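Local coordinates for amphoterin-induced protein 1 (Mus musculus, PDB 2XOT), which acts as a neuronal cell-adhesion protein that promotes the growth and fasciculation of neurites, and is represented here by its leucine-rich repeat and immunoglobulin domains, at residues B[19-23]-B[38-44]; B[84-90]-B[107-111]; B[123-127]-B[143-149]. All blocks are in the same frame, centred on the assembly; numbering follows the deposited sequence.

Interaction 1 (B[19-23]-B[38-44]); sequences ASNIL and PSYTALL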
ATOM      1  N   ALA B  19      -9.379  17.452  -1.024  1.00 23.99           N
ATOM      2  CA  ALA B  19      -8.024  17.684  -0.567  1.00 22.82           C
ATOM      3  C   ALA B  19      -7.079  17.174  -1.656  1.00 22.21           C
ATOM      4  O   ALA B  19      -6.742  15.997  -1.677  1.00 22.00           O
ATOM      5  CB  ALA B  19      -7.814  16.930   0.689  1.00 22.43           C
ATOM      6  N   SER B  20      -6.654  18.061  -2.553  1.00 21.87           N
ATOM      7  CA  SER B  20      -6.006  17.702  -3.826  1.00 21.43           C
ATOM      8  C   SER B  20      -6.645  16.456  -4.410  1.00 21.78           C
ATOM      9  O   SER B  20      -7.802  16.501  -4.811  1.00 21.88           O
ATOM     10  CB  SER B  20      -4.467  17.611  -3.731  1.00 21.23           C
ATOM     11  OG  SER B  20      -4.020  16.635  -2.809  1.00 20.91           O
ATOM     12  N   ASN B  21      -5.922  15.338  -4.447  1.00 22.16           N
ATOM     13  CA  ASN B  21      -6.436  14.121  -5.100  1.00 21.58           C
ATOM     14  C   ASN B  21      -7.289  13.209  -4.210  1.00 21.91           C
ATOM     15  O   ASN B  21      -7.661  12.122  -4.625  1.00 22.53           O
ATOM     16  CB  ASN B  21      -5.318  13.357  -5.837  1.00 21.55           C
ATOM     17  CG  ASN B  21      -4.275  12.753  -4.917  1.00 21.99           C
ATOM     18  OD1 ASN B  21      -4.372  12.830  -3.695  1.00 18.59           O
ATOM     19  ND2 ASN B  21      -3.264  12.098  -5.519  1.00 23.22           N
ATOM     20  N   ILE B  22      -7.658  13.675  -3.023  1.00 22.12           N
ATOM     21  CA  ILE B  22      -8.594  12.940  -2.169  1.00 22.99           C
ATOM     22  C   ILE B  22      -9.981  13.614  -2.059  1.00 23.13           C
ATOM     23  O   ILE B  22     -10.075  14.772  -1.670  1.00 23.22           O
ATOM     24  CB  ILE B  22      -8.024  12.805  -0.751  1.00 22.99           C
ATOM     25  CG1 ILE B  22      -6.782  11.893  -0.782  1.00 24.14           C
ATOM     26  CG2 ILE B  22      -9.096  12.265   0.232  1.00 22.25           C
ATOM     27  CD1 ILE B  22      -6.178  11.663   0.575  1.00 24.26           C
ATOM     28  N   LEU B  23     -11.051  12.883  -2.397  1.00 23.78           N
ATOM     29  CA  LEU B  23     -12.416  13.387  -2.168  1.00 23.53           C
ATOM     30  C   LEU B  23     -12.954  12.653  -0.975  1.00 23.23           C
ATOM     31  O   LEU B  23     -13.024  11.445  -0.994  1.00 23.48           O
ATOM     32  CB  LEU B  23     -13.347  13.127  -3.355  1.00 23.57           C
ATOM     33  CG  LEU B  23     -13.131  13.788  -4.723  1.00 24.82           C
ATOM     34  CD1 LEU B  23     -14.481  14.148  -5.341  1.00 24.55           C
ATOM     35  CD2 LEU B  23     -12.160  14.968  -4.717  1.00 21.96           C
ATOM     36  N   PRO B  38     -14.063  14.690 -10.287  1.00 28.71           N
ATOM     37  CA  PRO B  38     -12.891  15.130 -11.040  1.00 27.90           C
ATOM     38  C   PRO B  38     -11.960  13.993 -11.447  1.00 27.83           C
ATOM     39  O   PRO B  38     -11.794  13.018 -10.715  1.00 27.85           O
ATOM     40  CB  PRO B  38     -12.189  16.113 -10.096  1.00 27.99           C
ATOM     41  CG  PRO B  38     -13.027  16.223  -8.893  1.00 28.97           C
ATOM     42  CD  PRO B  38     -14.073  15.186  -8.902  1.00 28.33           C
ATOM     43  N   SER B  39     -11.355  14.114 -12.617  1.00 27.14           N
ATOM     44  CA  SER B  39     -10.521  13.033 -13.136  1.00 27.06           C
ATOM     45  C   SER B  39      -9.217  12.839 -12.368  1.00 26.29           C
ATOM     46  O   SER B  39      -8.611  11.772 -12.451  1.00 26.91           O
ATOM     47  CB  SER B  39     -10.204  13.282 -14.605  1.00 27.32           C
ATOM     48  OG  SER B  39      -9.873  14.631 -14.774  1.00 28.05           O
ATOM     49  N   TYR B  40      -8.786  13.861 -11.634  1.00 25.38           N
ATOM     50  CA  TYR B  40      -7.589  13.762 -10.773  1.00 24.66           C
ATOM     51  C   TYR B  40      -7.766  12.892  -9.513  1.00 24.48           C
ATOM     52  O   TYR B  40      -6.783  12.620  -8.816  1.00 25.12           O
ATOM     53  CB  TYR B  40      -7.057  15.168 -10.413  1.00 24.88           C
ATOM     54  CG  TYR B  40      -8.014  16.080  -9.651  1.00 24.19           C
ATOM     55  CD1 TYR B  40      -8.462  15.751  -8.392  1.00 23.02           C
ATOM     56  CD2 TYR B  40      -8.436  17.284 -10.190  1.00 24.00           C
ATOM     57  CE1 TYR B  40      -9.329  16.551  -7.702  1.00 24.63           C
ATOM     58  CE2 TYR B  40      -9.303  18.110  -9.497  1.00 24.11           C
ATOM     59  CZ  TYR B  40      -9.747  17.743  -8.256  1.00 25.42           C
ATOM     60  OH  TYR B  40     -10.601  18.562  -7.528  1.00 25.07           O
ATOM     61  N   THR B  41      -8.990  12.445  -9.222  1.00 24.16           N
ATOM     62  CA  THR B  41      -9.282  11.728  -7.965  1.00 23.39           C
ATOM     63  C   THR B  41      -8.494  10.416  -7.822  1.00 22.08           C
ATOM     64  O   THR B  41      -8.524   9.536  -8.728  1.00 21.51           O
ATOM     65  CB  THR B  41     -10.794  11.460  -7.809  1.00 23.96           C
ATOM     66  OG1 THR B  41     -11.519  12.654  -8.120  1.00 24.58           O
ATOM     67  CG2 THR B  41     -11.159  11.061  -6.392  1.00 22.86           C
ATOM     68  N   ALA B  42      -7.776  10.311  -6.695  1.00 20.60           N
ATOM     69  CA  ALA B  42      -6.984   9.126  -6.334  1.00 20.08           C
ATOM     70  C   ALA B  42      -7.729   8.231  -5.329  1.00 19.87           C
ATOM     71  O   ALA B  42      -7.683   7.008  -5.441  1.00 20.29           O
ATOM     72  CB  ALA B  42      -5.616   9.551  -5.734  1.00 19.51           C
ATOM     73  N   LEU B  43      -8.370   8.846  -4.325  1.00 20.34           N
ATOM     74  CA  LEU B  43      -9.184   8.127  -3.325  1.00 20.34           C
ATOM     75  C   LEU B  43     -10.534   8.802  -3.262  1.00 20.55           C
ATOM     76  O   LEU B  43     -10.616  10.034  -3.218  1.00 22.14           O
ATOM     77  CB  LEU B  43      -8.522   8.130  -1.944  1.00 20.86           C
ATOM     78  CG  LEU B  43      -9.169   7.388  -0.763  1.00 20.85           C
ATOM     79  CD1 LEU B  43      -8.105   6.675   0.074  1.00 23.26           C
ATOM     80  CD2 LEU B  43      -9.933   8.306   0.141  1.00 19.07           C
ATOM     81  N   LEU B  44     -11.585   7.998  -3.326  1.00 21.29           N
ATOM     82  CA  LEU B  44     -12.947   8.480  -3.216  1.00 21.21           C
ATOM     83  C   LEU B  44     -13.633   7.771  -2.061  1.00 21.30           C
ATOM     84  O   LEU B  44     -13.819   6.528  -2.084  1.00 22.14           O
ATOM     85  CB  LEU B  44     -13.655   8.235  -4.553  1.00 22.03           C
ATOM     86  CG  LEU B  44     -15.134   8.599  -4.653  1.00 23.37           C
ATOM     87  CD1 LEU B  44     -15.346  10.045  -4.220  1.00 22.74           C
ATOM     88  CD2 LEU B  44     -15.598   8.326  -6.088  1.00 21.05           C
TER
HETATM   89  O   HOH W   1      -9.568  18.653  -4.992  1.00 28.70           O

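Interaction 2 (B[84-90]-B[107-111]); sequences FVPVPNL and LFSDL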
ATOM      1  N   PHE B  84     -17.464  -1.012 -13.202  1.00 27.66           N
ATOM      2  CA  PHE B  84     -16.028  -0.873 -12.982  1.00 26.91           C
ATOM      3  C   PHE B  84     -15.253  -0.589 -14.259  1.00 27.56           C
ATOM      4  O   PHE B  84     -14.024  -0.508 -14.253  1.00 27.94           O
ATOM      5  CB  PHE B  84     -15.528  -2.110 -12.257  1.00 26.63           C
ATOM      6  CG  PHE B  84     -16.228  -2.351 -10.946  1.00 25.72           C
ATOM      7  CD1 PHE B  84     -16.209  -1.395  -9.950  1.00 25.23           C
ATOM      8  CD2 PHE B  84     -16.927  -3.519 -10.714  1.00 27.27           C
ATOM      9  CE1 PHE B  84     -16.844  -1.612  -8.745  1.00 25.03           C
ATOM     10  CE2 PHE B  84     -17.578  -3.732  -9.507  1.00 25.20           C
ATOM     11  CZ  PHE B  84     -17.533  -2.774  -8.526  1.00 25.38           C
ATOM     12  N   VAL B  85     -15.977  -0.383 -15.362  1.00 27.54           N
ATOM     13  CA  VAL B  85     -15.351   0.097 -16.602  1.00 27.58           C
ATOM     14  C   VAL B  85     -14.597   1.449 -16.464  1.00 27.24           C
ATOM     15  O   VAL B  85     -13.503   1.592 -17.039  1.00 27.30           O
ATOM     16  CB  VAL B  85     -16.392   0.182 -17.745  1.00 27.53           C
ATOM     17  CG1 VAL B  85     -15.826   0.919 -18.944  1.00 28.43           C
ATOM     18  CG2 VAL B  85     -16.852  -1.221 -18.138  1.00 28.04           C
ATOM     19  N   PRO B  86     -15.157   2.431 -15.703  1.00 26.90           N
ATOM     20  CA  PRO B  86     -14.486   3.721 -15.538  1.00 27.29           C
ATOM     21  C   PRO B  86     -13.294   3.771 -14.577  1.00 27.71           C
ATOM     22  O   PRO B  86     -12.570   4.790 -14.582  1.00 28.06           O
ATOM     23  CB  PRO B  86     -15.592   4.642 -14.992  1.00 27.45           C
ATOM     24  CG  PRO B  86     -16.680   3.774 -14.569  1.00 27.09           C
ATOM     25  CD  PRO B  86     -16.417   2.378 -14.946  1.00 26.64           C
ATOM     26  N   VAL B  87     -13.091   2.719 -13.771  1.00 27.25           N
ATOM     27  CA  VAL B  87     -12.048   2.697 -12.730  1.00 26.15           C
ATOM     28  C   VAL B  87     -11.088   1.527 -12.936  1.00 26.15           C
ATOM     29  O   VAL B  87     -10.916   0.666 -12.055  1.00 25.88           O
ATOM     30  CB  VAL B  87     -12.675   2.655 -11.333  1.00 26.48           C
ATOM     31  CG1 VAL B  87     -13.342   3.989 -11.033  1.00 23.84           C
ATOM     32  CG2 VAL B  87     -13.679   1.485 -11.187  1.00 25.29           C
ATOM     33  N   PRO B  88     -10.430   1.494 -14.112  1.00 26.19           N
ATOM     34  CA  PRO B  88      -9.616   0.337 -14.495  1.00 26.16           C
ATOM     35  C   PRO B  88      -8.388   0.074 -13.641  1.00 25.97           C
ATOM     36  O   PRO B  88      -7.903  -1.066 -13.597  1.00 26.61           O
ATOM     37  CB  PRO B  88      -9.172   0.681 -15.915  1.00 26.57           C
ATOM     38  CG  PRO B  88      -9.265   2.174 -16.001  1.00 26.51           C
ATOM     39  CD  PRO B  88     -10.435   2.535 -15.156  1.00 26.51           C
ATOM     40  N   ASN B  89      -7.881   1.119 -12.994  1.00 25.14           N
ATOM     41  CA  ASN B  89      -6.640   1.037 -12.220  1.00 24.44           C
ATOM     42  C   ASN B  89      -6.853   0.959 -10.697  1.00 23.43           C
ATOM     43  O   ASN B  89      -5.922   1.147  -9.908  1.00 22.86           O
ATOM     44  CB  ASN B  89      -5.811   2.251 -12.559  1.00 24.53           C
ATOM     45  CG  ASN B  89      -5.487   2.319 -14.020  1.00 26.51           C
ATOM     46  OD1 ASN B  89      -5.662   3.357 -14.663  1.00 29.65           O
ATOM     47  ND2 ASN B  89      -5.022   1.207 -14.563  1.00 25.50           N
ATOM     48  N   LEU B  90      -8.094   0.708 -10.312  1.00 22.80           N
ATOM     49  CA  LEU B  90      -8.467   0.543  -8.924  1.00 22.66           C
ATOM     50  C   LEU B  90      -7.660  -0.595  -8.287  1.00 22.83           C
ATOM     51  O   LEU B  90      -7.601  -1.704  -8.844  1.00 21.76           O
ATOM     52  CB  LEU B  90      -9.963   0.234  -8.843  1.00 22.42           C
ATOM     53  CG  LEU B  90     -10.696   0.622  -7.571  1.00 22.44           C
ATOM     54  CD1 LEU B  90     -10.668   2.160  -7.366  1.00 20.86           C
ATOM     55  CD2 LEU B  90     -12.108   0.065  -7.588  1.00 21.89           C
ATOM     56  N   LEU B 107     -18.590 -10.165 -12.247  1.00 27.08           N
ATOM     57  CA  LEU B 107     -18.903  -8.882 -11.586  1.00 26.76           C
ATOM     58  C   LEU B 107     -17.683  -8.000 -11.306  1.00 26.32           C
ATOM     59  O   LEU B 107     -17.773  -6.781 -11.397  1.00 26.16           O
ATOM     60  CB  LEU B 107     -19.670  -9.109 -10.274  1.00 26.31           C
ATOM     61  CG  LEU B 107     -20.307  -7.891  -9.618  1.00 26.94           C
ATOM     62  CD1 LEU B 107     -21.351  -7.236 -10.539  1.00 26.52           C
ATOM     63  CD2 LEU B 107     -20.943  -8.280  -8.292  1.00 26.10           C
ATOM     64  N   PHE B 108     -16.542  -8.614 -10.991  1.00 25.87           N
ATOM     65  CA  PHE B 108     -15.324  -7.864 -10.655  1.00 25.18           C
ATOM     66  C   PHE B 108     -14.242  -8.019 -11.715  1.00 25.48           C
ATOM     67  O   PHE B 108     -13.141  -7.539 -11.537  1.00 26.19           O
ATOM     68  CB  PHE B 108     -14.799  -8.328  -9.296  1.00 24.38           C
ATOM     69  CG  PHE B 108     -15.782  -8.105  -8.150  1.00 23.95           C
ATOM     70  CD1 PHE B 108     -16.101  -6.831  -7.733  1.00 22.47           C
ATOM     71  CD2 PHE B 108     -16.383  -9.175  -7.511  1.00 22.36           C
ATOM     72  CE1 PHE B 108     -16.998  -6.620  -6.712  1.00 22.29           C
ATOM     73  CE2 PHE B 108     -17.270  -8.958  -6.477  1.00 22.72           C
ATOM     74  CZ  PHE B 108     -17.576  -7.677  -6.090  1.00 23.31           C
ATOM     75  N   SER B 109     -14.573  -8.664 -12.827  1.00 26.07           N
ATOM     76  CA  SER B 109     -13.609  -8.977 -13.878  1.00 26.58           C
ATOM     77  C   SER B 109     -13.021  -7.783 -14.624  1.00 26.62           C
ATOM     78  O   SER B 109     -11.982  -7.919 -15.276  1.00 26.63           O
ATOM     79  CB  SER B 109     -14.236  -9.929 -14.885  1.00 26.62           C
ATOM     80  OG  SER B 109     -14.438 -11.168 -14.271  1.00 29.35           O
ATOM     81  N   ASP B 110     -13.660  -6.620 -14.533  1.00 26.98           N
ATOM     82  CA  ASP B 110     -13.055  -5.397 -15.081  1.00 27.04           C
ATOM     83  C   ASP B 110     -11.937  -4.866 -14.140  1.00 26.80           C
ATOM     84  O   ASP B 110     -11.164  -4.001 -14.533  1.00 26.52           O
ATOM     85  CB  ASP B 110     -14.118  -4.316 -15.314  1.00 27.41           C
ATOM     86  CG  ASP B 110     -15.089  -4.666 -16.451  1.00 29.40           C
ATOM     87  OD1 ASP B 110     -14.684  -5.385 -17.385  1.00 30.05           O
ATOM     88  OD2 ASP B 110     -16.259  -4.215 -16.395  1.00 34.07           O
ATOM     89  N   LEU B 111     -11.852  -5.382 -12.910  1.00 26.69           N
ATOM     90  CA  LEU B 111     -10.840  -4.889 -11.927  1.00 26.10           C
ATOM     91  C   LEU B 111      -9.578  -5.727 -11.943  1.00 26.07           C
ATOM     92  O   LEU B 111      -9.262  -6.460 -10.978  1.00 24.32           O
ATOM     93  CB  LEU B 111     -11.422  -4.831 -10.509  1.00 25.88           C
ATOM     94  CG  LEU B 111     -12.648  -3.942 -10.327  1.00 25.40           C
ATOM     95  CD1 LEU B 111     -13.308  -4.230  -8.975  1.00 23.12           C
ATOM     96  CD2 LEU B 111     -12.306  -2.454 -10.490  1.00 24.98           C
TER
HETATM   97  O   HOH W   2     -17.946  -3.420 -14.553  1.00 32.18           O
HETATM   98  O   HOH W   3     -12.053  -1.394 -15.871  1.00 34.48           O
HETATM   99  O   HOH W   4      -8.056  -3.090 -15.055  1.00 35.88           O

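Interaction 3 (B[123-127]-B[143-149]); sequences HIVVV and LSQNQIS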
ATOM      1  N   HIS B 123     -25.019  -9.673   2.685  1.00 27.49           N
ATOM      2  CA  HIS B 123     -25.978 -10.770   2.734  1.00 27.94           C
ATOM      3  C   HIS B 123     -25.636 -11.847   1.717  1.00 27.59           C
ATOM      4  O   HIS B 123     -26.519 -12.412   1.083  1.00 27.60           O
ATOM      5  CB  HIS B 123     -27.390 -10.226   2.462  1.00 29.83           C
ATOM      6  CG  HIS B 123     -27.828  -9.168   3.431  1.00 32.74           C
ATOM      7  ND1 HIS B 123     -28.477  -8.018   3.035  1.00 36.91           N
ATOM      8  CD2 HIS B 123     -27.703  -9.083   4.777  1.00 36.55           C
ATOM      9  CE1 HIS B 123     -28.743  -7.275   4.097  1.00 36.65           C
ATOM     10  NE2 HIS B 123     -28.264  -7.887   5.166  1.00 36.47           N
ATOM     11  N   ILE B 124     -24.350 -12.140   1.547  1.00 26.89           N
ATOM     12  CA  ILE B 124     -23.933 -13.059   0.512  1.00 26.68           C
ATOM     13  C   ILE B 124     -24.161 -14.502   0.953  1.00 27.20           C
ATOM     14  O   ILE B 124     -23.741 -14.927   2.043  1.00 26.87           O
ATOM     15  CB  ILE B 124     -22.462 -12.828   0.087  1.00 26.65           C
ATOM     16  CG1 ILE B 124     -22.281 -11.408  -0.474  1.00 25.60           C
ATOM     17  CG2 ILE B 124     -22.047 -13.860  -0.926  1.00 25.98           C
ATOM     18  CD1 ILE B 124     -20.831 -11.036  -0.729  1.00 27.31           C
ATOM     19  N   VAL B 125     -24.847 -15.252   0.102  1.00 27.28           N
ATOM     20  CA  VAL B 125     -25.179 -16.632   0.404  1.00 28.50           C
ATOM     21  C   VAL B 125     -24.329 -17.593  -0.421  1.00 28.36           C
ATOM     22  O   VAL B 125     -23.954 -18.657   0.055  1.00 29.66           O
ATOM     23  CB  VAL B 125     -26.705 -16.915   0.180  1.00 28.13           C
ATOM     24  CG1 VAL B 125     -26.945 -18.386   0.060  1.00 31.22           C
ATOM     25  CG2 VAL B 125     -27.550 -16.309   1.321  1.00 28.36           C
ATOM     26  N   VAL B 126     -24.012 -17.213  -1.639  1.00 28.93           N
ATOM     27  CA  VAL B 126     -23.343 -18.107  -2.582  1.00 29.68           C
ATOM     28  C   VAL B 126     -22.277 -17.351  -3.334  1.00 29.93           C
ATOM     29  O   VAL B 126     -22.553 -16.281  -3.887  1.00 30.31           O
ATOM     30  CB  VAL B 126     -24.368 -18.676  -3.610  1.00 29.89           C
ATOM     31  CG1 VAL B 126     -23.661 -19.308  -4.796  1.00 31.64           C
ATOM     32  CG2 VAL B 126     -25.274 -19.661  -2.944  1.00 29.91           C
ATOM     33  N   VAL B 127     -21.059 -17.907  -3.348  1.00 30.76           N
ATOM     34  CA  VAL B 127     -19.912 -17.304  -4.031  1.00 30.67           C
ATOM     35  C   VAL B 127     -19.688 -17.993  -5.379  1.00 31.03           C
ATOM     36  O   VAL B 127     -19.342 -19.171  -5.421  1.00 32.30           O
ATOM     37  CB  VAL B 127     -18.607 -17.426  -3.168  1.00 31.21           C
ATOM     38  CG1 VAL B 127     -17.417 -16.696  -3.850  1.00 30.96           C
ATOM     39  CG2 VAL B 127     -18.836 -16.871  -1.764  1.00 29.96           C
ATOM     40  N   LEU B 143     -14.619 -11.878   3.166  1.00 19.64           N
ATOM     41  CA  LEU B 143     -15.990 -12.325   2.985  1.00 20.47           C
ATOM     42  C   LEU B 143     -16.624 -12.736   4.310  1.00 20.73           C
ATOM     43  O   LEU B 143     -17.655 -13.424   4.332  1.00 21.08           O
ATOM     44  CB  LEU B 143     -16.002 -13.501   1.998  1.00 20.05           C
ATOM     45  CG  LEU B 143     -15.998 -13.109   0.512  1.00 21.09           C
ATOM     46  CD1 LEU B 143     -15.509 -14.276  -0.377  1.00 21.07           C
ATOM     47  CD2 LEU B 143     -17.420 -12.635   0.090  1.00 20.11           C
ATOM     48  N   SER B 144     -16.034 -12.306   5.415  1.00 21.18           N
ATOM     49  CA  SER B 144     -16.560 -12.653   6.740  1.00 22.59           C
ATOM     50  C   SER B 144     -17.909 -11.982   6.973  1.00 23.33           C
ATOM     51  O   SER B 144     -18.256 -11.036   6.286  1.00 22.89           O
ATOM     52  CB  SER B 144     -15.583 -12.240   7.834  1.00 22.83           C
ATOM     53  OG  SER B 144     -15.509 -10.831   7.893  1.00 25.48           O
ATOM     54  N   GLN B 145     -18.653 -12.487   7.948  1.00 24.61           N
ATOM     55  CA  GLN B 145     -20.009 -12.024   8.276  1.00 25.39           C
ATOM     56  C   GLN B 145     -20.901 -11.973   7.056  1.00 25.55           C
ATOM     57  O   GLN B 145     -21.508 -10.940   6.765  1.00 25.86           O
ATOM     58  CB  GLN B 145     -20.009 -10.664   8.984  1.00 26.10           C
ATOM     59  CG  GLN B 145     -18.670 -10.220   9.599  1.00 30.62           C
ATOM     60  CD  GLN B 145     -18.500 -10.668  10.992  1.00 34.62           C
ATOM     61  OE1 GLN B 145     -19.481 -10.922  11.674  1.00 40.14           O
ATOM     62  NE2 GLN B 145     -17.246 -10.765  11.450  1.00 35.41           N
ATOM     63  N   ASN B 146     -20.969 -13.087   6.333  1.00 25.69           N
ATOM     64  CA  ASN B 146     -22.013 -13.313   5.332  1.00 25.78           C
ATOM     65  C   ASN B 146     -22.806 -14.583   5.709  1.00 25.83           C
ATOM     66  O   ASN B 146     -22.736 -15.012   6.844  1.00 26.00           O
ATOM     67  CB  ASN B 146     -21.388 -13.388   3.943  1.00 25.75           C
ATOM     68  CG  ASN B 146     -20.980 -12.027   3.426  1.00 26.08           C
ATOM     69  OD1 ASN B 146     -19.798 -11.646   3.461  1.00 21.58           O
ATOM     70  ND2 ASN B 146     -21.955 -11.285   2.935  1.00 19.70           N
ATOM     71  N   GLN B 147     -23.585 -15.166   4.801  1.00 26.57           N
ATOM     72  CA  GLN B 147     -24.335 -16.388   5.110  1.00 26.85           C
ATOM     73  C   GLN B 147     -23.894 -17.532   4.191  1.00 26.60           C
ATOM     74  O   GLN B 147     -24.719 -18.324   3.730  1.00 26.31           O
ATOM     75  CB  GLN B 147     -25.840 -16.143   4.948  1.00 27.52           C
ATOM     76  CG  GLN B 147     -26.402 -15.039   5.837  1.00 31.54           C
ATOM     77  CD  GLN B 147     -26.577 -15.489   7.280  1.00 36.70           C
ATOM     78  OE1 GLN B 147     -25.783 -15.128   8.152  1.00 43.26           O
ATOM     79  NE2 GLN B 147     -27.607 -16.298   7.539  1.00 39.97           N
ATOM     80  N   ILE B 148     -22.589 -17.614   3.951  1.00 25.81           N
ATOM     81  CA  ILE B 148     -22.017 -18.572   3.019  1.00 25.67           C
ATOM     82  C   ILE B 148     -21.953 -19.965   3.648  1.00 25.82           C
ATOM     83  O   ILE B 148     -21.400 -20.120   4.720  1.00 25.53           O
ATOM     84  CB  ILE B 148     -20.600 -18.120   2.545  1.00 24.75           C
ATOM     85  CG1 ILE B 148     -20.654 -16.707   1.924  1.00 24.87           C
ATOM     86  CG2 ILE B 148     -20.026 -19.111   1.544  1.00 23.68           C
ATOM     87  CD1 ILE B 148     -19.287 -16.081   1.614  1.00 24.95           C
ATOM     88  N   SER B 149     -22.516 -20.964   2.953  1.00 26.54           N
ATOM     89  CA  SER B 149     -22.601 -22.358   3.432  1.00 26.95           C
ATOM     90  C   SER B 149     -21.721 -23.341   2.640  1.00 27.15           C
ATOM     91  O   SER B 149     -21.336 -24.397   3.191  1.00 28.15           O
ATOM     92  CB  SER B 149     -24.072 -22.839   3.455  1.00 27.39           C
ATOM     93  OG  SER B 149     -24.549 -23.077   2.135  1.00 29.64           O
TER
HETATM   94  O   HOH W   5     -23.007 -20.878  -0.047  1.00 29.19           O

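Interaction 1 (B[19-23]-B[38-44])
Asn21 O receives two N-H groups from segment 38-44, a strong one and a weak one. Ala42 N binds it at 2.8 Å in a nearly straight bond lying in the carbonyl plane, and Leu43 N adds the weak bond. Two residues on, Leu23 N gives its hydrogen to Leu43 O at 3.0 Å (N-H...O angle 167°). Parallel bridges thus pair Ile22 with Leu43 and Leu23 with Leu44. Leu23 goes on to bond to Asp45, backbone to backbone, and Leu44 bonds to Ser68 and Leu70 of the next strand.

The polar ends before the strands find other partners. Ser20 O receives a hydrogen from a water that also bonds to Tyr40 OH at 2.7 Å, and the same hydroxyl pairs with Ser11. Asn21 rests its amide against the methyl of Ala42, with ND2 3.5 Å from CB, while its OD1 is bonded to Tyr142 of the second subunit. Pro38 O closes its own turn by accepting both Thr41 N and Thr41 OG1, the latter at 2.6 Å, from the same face of its plane.

Apolar groups fill the space between. With CG anti to the carbonyl carbon (chi1 -65°), Leu23 turns toward Pro38 and Thr41. It meets Pro38 tip to tip, CD1 to CD at 3.7 Å, and crosses Thr41 at about a right angle, CG against CG2; Leu44 CD1 packs on Leu23 CB on this face. On the other face Ile22 and Leu43 run side by side, covered by Tyr142 and Tyr92 of the second subunit respectively. This is how an N-terminal LRR cap joins its solenoid: the second strand of the cap hairpin extends the parallel sheet, whose Ile22/Leu43 face here meets the second subunit.

Interaction 2 (B[84-90]-B[107-111])
Leu111 lies across Phe84, and together they make the main apolar contact between 84-90 and 107-111. Leu111 CD1 stands over the centre of the Phe84 ring, 4.0 Å from the centroid and 11° off the normal, a clear CH-pi contact. The other branch, CD2, reaches Phe84 CB at 3.7 Å and Leu90 CD2 at 3.8 Å. Phe84 CG, anti to its carbonyl carbon (chi1 -58°), brings the ring under Leu111 CD1.

The aromatic contact is looser: Phe84 and Phe108 point the same way with planes at 29°, but they are strongly offset, centroids 5.9 Å from each other, with little face-to-face stacking. Leu107 O sits at the edge of the Phe84 ring, in its plane, 3.4 Å from CD2.

No direct hydrogen bond links the segments; water does this work. One molecule donates to both Phe84 O and Asp110 O, a second to Pro88 O and Asp110 O, and a third accepts from Phe84 N beside Asp110 OD2.

Phe84 and Phe108 are one 24-residue repeat apart, consistent with the phenylalanine spine of LRR solenoids. The chemistry implies that neighbouring repeats are held together by apolar side chains within, while water bridges link their backbones.

Interaction 3 (B[123-127]-B[143-149])
The carboxamide of Asn146 is laid against Ile124: one side of its plane takes the aliphatic stem, with Ile124 CB 3.7 Å from Asn146 CG, and the end of the group approaches the Ile124 backbone. The imidazole of His123, by contrast, turns from segment 143-149 and meets the ring of His99, planes at about 20°.

Backbone contacts carry the polar part. Gln147 N donates to Ile124 O at 2.8 Å, the donor tilted 21° from the carbonyl plane. Next along, Ile148 CA points its hydrogen almost straight at Val125 O, a CA-H...O contact of 3.5 Å. A water accepts from Ser149 N at 3.0 Å close by Val125 O.

Side chains then close the inner side. Those of Val127 and Ile148 cross at a slant, Val127 CG2 and Ile148 CD1 being 3.5 Å apart, a close fit. Ile124 CD1 meets Leu143 CD2 at 3.9 Å, the two chains crossing at about a right angle, and Leu103 of the preceding repeat lies on Ile124.

Asn146 occupies the consensus asparagine position of its repeat; Asn122 touches it, and Asn173 bonds to Leu143 O and Ile148 N, as in an asparagine ladder. The bond from Gln147 N to Ile124 O and those of Asn173 suggest that polar groups of the turn are satisfied from repeat to repeat, while branched aliphatic chains seal the core beneath.

How the interactions relate
Read from the N terminus, the three contacts follow in series, none nested in or crossing another, and each closes a loop of roughly one repeat length. Interaction 1 ties the N-terminal cap to the first repeat through the sheet. Interaction 2 joins the loops that follow strands 78-79 and 92-94, and interaction 3 the turns that follow strands 116-118 and 140-142, so the two join consecutive repeats at different points around the coil. Centres lie about 17 Å apart between interactions 1 and 2 and about 22 Å between interactions 2 and 3, without touching. Interactions 1 and 3, whose centres are about 32 Å apart, both meet the second subunit; interaction 2 does not.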